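Local coordinates for FtsZ-like protein of unknown function (Nostoc punctiforme, PDB 3C8L) that is of unknown function but is FtsZ-like and belongs to a family of conserved hypothetical proteins, assembling here as four chains, at residues V58-P63 / K82-E87; G89-Q94 / M108-A113. One frame throughout, in Å; residues are numbered along the deposited sequence. Where two conformers were deposited one is given.

Interaction 1 (V58-P63 / K82-E87)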
loop_
_atom_site.group_PDB
_atom_site.type_symbol
_atom_site.label_atom_id
_atom_site.label_comp_id
_atom_site.label_asym_id
_atom_site.label_seq_id
_atom_site.Cartn_x
_atom_site.Cartn_y
_atom_site.Cartn_z
ATOM N N VAL A 58 -17.539 -3.555 -7.729
ATOM C CA VAL A 58 -16.549 -2.525 -7.519
ATOM C C VAL A 58 -17.255 -1.219 -7.194
ATOM O O VAL A 58 -18.172 -0.823 -7.919
ATOM C CB VAL A 58 -15.652 -2.334 -8.759
ATOM C CG1 VAL A 58 -14.580 -1.272 -8.498
ATOM C CG2 VAL A 58 -15.007 -3.651 -9.154
ATOM N N GLN A 59 -16.849 -0.577 -6.090
ATOM C CA GLN A 59 -17.373 0.713 -5.672
ATOM C C GLN A 59 -16.214 1.699 -5.710
ATOM O O GLN A 59 -15.214 1.488 -5.000
ATOM C CB GLN A 59 -17.917 0.623 -4.237
ATOM C CG GLN A 59 -18.488 1.928 -3.708
ATOM C CD GLN A 59 -18.732 1.938 -2.197
ATOM O OE1 GLN A 59 -18.503 0.950 -1.508
ATOM N NE2 GLN A 59 -19.212 3.069 -1.695
ATOM N N VAL A 60 -16.315 2.723 -6.572
ATOM C CA VAL A 60 -15.298 3.761 -6.688
ATOM C C VAL A 60 -15.808 5.131 -6.277
ATOM O O VAL A 60 -16.943 5.487 -6.604
ATOM C CB VAL A 60 -14.768 3.860 -8.157
ATOM C CG1 VAL A 60 -13.970 5.156 -8.399
ATOM C CG2 VAL A 60 -13.911 2.629 -8.493
ATOM N N ALA A 61 -14.995 5.874 -5.520
ATOM C CA ALA A 61 -15.278 7.257 -5.158
ATOM C C ALA A 61 -14.093 8.067 -5.676
ATOM O O ALA A 61 -12.929 7.730 -5.407
ATOM C CB ALA A 61 -15.523 7.438 -3.685
ATOM N N VAL A 62 -14.384 9.133 -6.418
ATOM C CA VAL A 62 -13.334 9.926 -7.036
ATOM C C VAL A 62 -13.917 11.286 -7.434
ATOM O O VAL A 62 -15.135 11.402 -7.597
ATOM C CB VAL A 62 -12.844 9.179 -8.352
ATOM C CG1 VAL A 62 -14.004 9.070 -9.386
ATOM C CG2 VAL A 62 -11.637 9.817 -8.996
ATOM N N PRO A 63 -13.065 12.321 -7.570
ATOM C CA PRO A 63 -13.592 13.575 -8.109
ATOM C C PRO A 63 -13.999 13.370 -9.584
ATOM O O PRO A 63 -13.400 12.555 -10.289
ATOM C CB PRO A 63 -12.434 14.562 -7.947
ATOM C CG PRO A 63 -11.467 13.903 -7.033
ATOM C CD PRO A 63 -11.673 12.460 -7.108
ATOM N N LYS A 82 -18.760 -8.952 -13.250
ATOM C CA LYS A 82 -18.367 -7.644 -12.723
ATOM C C LYS A 82 -19.343 -6.517 -12.838
ATOM O O LYS A 82 -19.967 -6.348 -13.888
ATOM C CB LYS A 82 -17.142 -7.146 -13.534
ATOM C CG LYS A 82 -16.019 -8.100 -13.712
ATOM C CD LYS A 82 -14.948 -7.592 -14.699
ATOM C CE LYS A 82 -13.977 -8.626 -15.137
ATOM N NZ LYS A 82 -13.078 -8.078 -16.203
ATOM N N THR A 83 -19.433 -5.698 -11.788
ATOM C CA THR A 83 -20.244 -4.503 -11.838
ATOM C C THR A 83 -19.455 -3.355 -11.212
ATOM O O THR A 83 -18.565 -3.577 -10.354
ATOM C CB THR A 83 -21.573 -4.626 -11.126
ATOM O OG1 THR A 83 -21.353 -4.813 -9.730
ATOM C CG2 THR A 83 -22.412 -5.754 -11.668
ATOM N N LEU A 84 -19.797 -2.135 -11.601
ATOM C CA LEU A 84 -19.172 -0.928 -11.083
ATOM C C LEU A 84 -20.181 0.150 -10.707
ATOM O O LEU A 84 -21.197 0.329 -11.392
ATOM C CB LEU A 84 -18.243 -0.285 -12.165
ATOM C CG LEU A 84 -17.527 1.030 -11.830
ATOM C CD1 LEU A 84 -16.511 0.828 -10.701
ATOM C CD2 LEU A 84 -16.830 1.592 -13.079
ATOM N N THR A 85 -19.906 0.821 -9.589
ATOM C CA THR A 85 -20.611 2.044 -9.237
ATOM C C THR A 85 -19.506 3.109 -9.077
ATOM O O THR A 85 -18.377 2.790 -8.637
ATOM C CB THR A 85 -21.464 1.964 -7.976
ATOM O OG1 THR A 85 -20.639 1.777 -6.830
ATOM C CG2 THR A 85 -22.503 0.855 -8.098
ATOM N N VAL A 86 -19.799 4.340 -9.479
ATOM C CA VAL A 86 -18.885 5.458 -9.323
ATOM C C VAL A 86 -19.673 6.569 -8.635
ATOM O O VAL A 86 -20.811 6.871 -9.026
ATOM C CB VAL A 86 -18.304 5.962 -10.658
ATOM C CG1 VAL A 86 -17.155 6.895 -10.405
ATOM C CG2 VAL A 86 -17.774 4.777 -11.482
ATOM N N GLU A 87 -19.072 7.181 -7.622
ATOM C CA GLU A 87 -19.681 8.249 -6.863
ATOM C C GLU A 87 -18.647 9.319 -6.547
ATOM O O GLU A 87 -17.435 9.094 -6.654
ATOM C CB GLU A 87 -20.272 7.687 -5.550
ATOM C CG GLU A 87 -19.208 7.232 -4.538
ATOM C CD GLU A 87 -19.783 6.407 -3.424
ATOM O OE1 GLU A 87 -20.214 6.993 -2.408
ATOM O OE2 GLU A 87 -19.918 5.187 -3.602
HETATM O O HOH W 1 -20.663 -2.253 -7.882
HETATM O O HOH W 2 -19.479 4.136 -6.070
#
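V58 bonds through both its N and its O to strand 81-94: its N gives a hydrogen bond to the O of T83, 2.8 Å away, and its O receives the N of T85. The same oxygen also accepts a proton from a water that lies near T83 OG1. With CG1 anti to the backbone N (chi1 -178°), the V58 side chain meets the end of L84 obliquely, CG1 to CD1 at 3.6 Å. On the other face, Q59 stretches out fully and brings its amide to the E87 carboxylate, the two planes 30° apart. The bond from Q59 NE2 to E87 OE2 is 2.9 Å long and almost straight (171°); it leaves in the amide plane but reaches the carboxylate from above its plane. A water ties this corner together, giving protons to E87 OE2 and V60 O and accepting one from T85 OG1, so that a backbone carbonyl, a hydroxyl and a carboxylate share one bridge. Strands 55-62 and 81-94, joined through helix 70-74, form a beta-alpha-beta unit; L84 touches that helix, while V60 packs on helix 22-34. V60 N binds T85 O, V60 O takes the N of E87, and its CG2 sits 3.9 Å from L84 CD1, while the side chains of V60 and V86 lie side by side. A61 returns to the face of Q59 and E87, its CB 3.8 Å from E87 CG; M91 of the second subunit packs on it. V62 N then reaches E87 O at 3.1 Å, and the V62 side chain slants across that of V86, CG1 to CG1 4.0 Å.

Interaction 2 (G89-Q94 / M108-A113)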
loop_
_atom_site.group_PDB
_atom_site.type_symbol
_atom_site.label_atom_id
_atom_site.label_comp_id
_atom_site.label_asym_id
_atom_site.label_seq_id
_atom_site.Cartn_x
_atom_site.Cartn_y
_atom_site.Cartn_z
ATOM N N GLY A 89 -16.294 11.554 -4.368
ATOM C CA GLY A 89 -15.520 11.284 -3.162
ATOM C C GLY A 89 -14.059 11.332 -3.514
ATOM O O GLY A 89 -13.636 12.014 -4.448
ATOM N N GLY A 90 -13.267 10.555 -2.795
ATOM C CA GLY A 90 -11.845 10.613 -3.009
ATOM C C GLY A 90 -11.324 11.982 -2.564
ATOM O O GLY A 90 -11.762 12.526 -1.526
HETATM N N MSE A 91 -10.377 12.535 -3.313
HETATM C CA MSE A 91 -9.841 13.840 -2.953
HETATM C C MSE A 91 -9.148 14.510 -4.140
HETATM O O MSE A 91 -8.655 13.825 -5.036
HETATM C CB MSE A 91 -8.817 13.703 -1.802
HETATM C CG MSE A 91 -8.493 14.995 -1.065
HETATM SE SE MSE A 91 -7.501 14.733 0.574
HETATM C CE MSE A 91 -5.877 14.790 -0.273
ATOM N N ILE A 92 -9.182 15.840 -4.177
ATOM C CA ILE A 92 -8.423 16.621 -5.154
ATOM C C ILE A 92 -7.278 17.312 -4.375
ATOM O O ILE A 92 -7.517 17.950 -3.343
ATOM C CB ILE A 92 -9.229 17.752 -5.801
ATOM C CG1 ILE A 92 -10.385 17.158 -6.603
ATOM C CG2 ILE A 92 -8.299 18.605 -6.681
ATOM C CD1 ILE A 92 -11.377 18.199 -7.185
ATOM N N VAL A 93 -6.044 17.179 -4.862
ATOM C CA VAL A 93 -4.924 17.917 -4.295
ATOM C C VAL A 93 -4.681 19.064 -5.319
ATOM O O VAL A 93 -4.376 18.803 -6.489
ATOM C CB VAL A 93 -3.666 17.072 -4.146
ATOM C CG1 VAL A 93 -2.539 17.926 -3.584
ATOM C CG2 VAL A 93 -3.945 15.847 -3.267
ATOM N N GLN A 94 -4.860 20.305 -4.865
ATOM C CA GLN A 94 -4.637 21.506 -5.676
ATOM C C GLN A 94 -3.182 21.916 -5.676
ATOM O O GLN A 94 -2.523 21.953 -4.638
ATOM C CB GLN A 94 -5.406 22.690 -5.084
ATOM C CG GLN A 94 -6.897 22.618 -5.199
ATOM C CD GLN A 94 -7.384 22.817 -6.621
ATOM O OE1 GLN A 94 -6.672 23.369 -7.470
ATOM N NE2 GLN A 94 -8.602 22.394 -6.885
HETATM N N MSE A 108 -4.420 17.039 -8.787
HETATM C CA MSE A 108 -4.075 15.609 -8.716
HETATM C C MSE A 108 -5.370 15.018 -8.194
HETATM O O MSE A 108 -5.938 15.527 -7.221
HETATM C CB MSE A 108 -2.930 15.221 -7.777
HETATM C CG MSE A 108 -1.570 15.659 -8.195
HETATM SE SE MSE A 108 -0.211 14.643 -7.261
HETATM C CE MSE A 108 -0.330 15.571 -5.644
ATOM N N LEU A 109 -5.821 13.939 -8.825
ATOM C CA LEU A 109 -7.061 13.280 -8.465
ATOM C C LEU A 109 -6.794 11.950 -7.787
ATOM O O LEU A 109 -6.058 11.103 -8.325
ATOM C CB LEU A 109 -7.924 13.053 -9.716
ATOM C CG LEU A 109 -8.125 14.288 -10.617
ATOM C CD1 LEU A 109 -9.027 13.911 -11.819
ATOM C CD2 LEU A 109 -8.712 15.460 -9.852
ATOM N N ILE A 110 -7.435 11.751 -6.640
ATOM C CA ILE A 110 -7.280 10.544 -5.859
ATOM C C ILE A 110 -8.605 9.800 -5.762
ATOM O O ILE A 110 -9.627 10.363 -5.362
ATOM C CB ILE A 110 -6.713 10.847 -4.450
ATOM C CG1 ILE A 110 -5.416 11.654 -4.544
ATOM C CG2 ILE A 110 -6.531 9.524 -3.723
ATOM C CD1 ILE A 110 -4.884 12.108 -3.214
ATOM N N ALA A 111 -8.599 8.535 -6.199
ATOM C CA ALA A 111 -9.737 7.650 -6.139
ATOM C C ALA A 111 -9.536 6.560 -5.100
ATOM O O ALA A 111 -8.404 6.169 -4.826
ATOM C CB ALA A 111 -9.944 6.914 -7.518
ATOM N N ILE A 112 -10.664 6.105 -4.582
ATOM C CA ILE A 112 -10.747 4.963 -3.696
ATOM C C ILE A 112 -11.576 3.890 -4.395
ATOM O O ILE A 112 -12.583 4.205 -5.033
ATOM C CB ILE A 112 -11.454 5.336 -2.392
ATOM C CG1 ILE A 112 -10.586 6.317 -1.617
ATOM C CG2 ILE A 112 -11.781 4.092 -1.540
ATOM C CD1 ILE A 112 -11.313 6.924 -0.504
ATOM N N ALA A 113 -11.155 2.627 -4.283
ATOM C CA ALA A 113 -11.920 1.500 -4.792
ATOM C C ALA A 113 -12.100 0.461 -3.678
ATOM O O ALA A 113 -11.177 0.180 -2.918
ATOM C CB ALA A 113 -11.273 0.812 -6.028
#
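V93 stands between two partners from the facing strand, one for each methyl. Its CG1 lies 3.8 Å from the terminal CE of M108, whose chain, in the conformer given, runs alongside in the same direction and turns at chi3 (-78°), bringing the methyl round to the valine. CG2 points to the other neighbour, I110, and meets its CD1 at 3.9 Å in a slanting approach. That same CD1 lies 4.1 Å from CE of M91, the two side chains running side by side; both methionines are selenomethionines. On the reverse face I92 and L109 are likewise aligned, with CG1 of the isoleucine 4.0 Å from CD2 of the leucine. The strands form an antiparallel ladder in the four-stranded mixed sheet: M91 with I110 and V93 with M108 are hydrogen-bonded pairs, and I92 with L109 is the non-hydrogen-bonded pair between them. Each of the two bonded pairs is closed by reciprocal backbone bonds, among them I110 N to M91 O at 2.9 Å. G90 leads into the strand with a positive phi (67°), and its CA makes a CA-H...O contact of 3.2 Å with I110 O. Strand 4-16 lies along the far edge of 107-120, and I110 packs on its M13 and I15. Across the subunit boundary, I110 touches I112 of the second subunit, while M108, in that conformer, probably rests on M11 of that chain and on A38 of the third.

Strand 81-94 serves both contacts in turn: its first part pairs in parallel with 58-63 in interaction 1, and beyond the break at the glycines its last part pairs antiparallel with 108-113 in interaction 2. The two centres are 13 Å apart, yet the contacts meet directly, since A61 O is 2.9 Å from I112 N, a probable hydrogen bond, and P63 CG packs 3.4 Å from M91 O. Both also face the second subunit, where Q59 NE2 bonds to I92 O of the neighbouring chain. Glycerol, probably from the crystallisation liquor, lies about 3 Å (nearest atoms) from the E87 side chain, and a glycerol about 4 Å from G89; whether either marks a pocket is open.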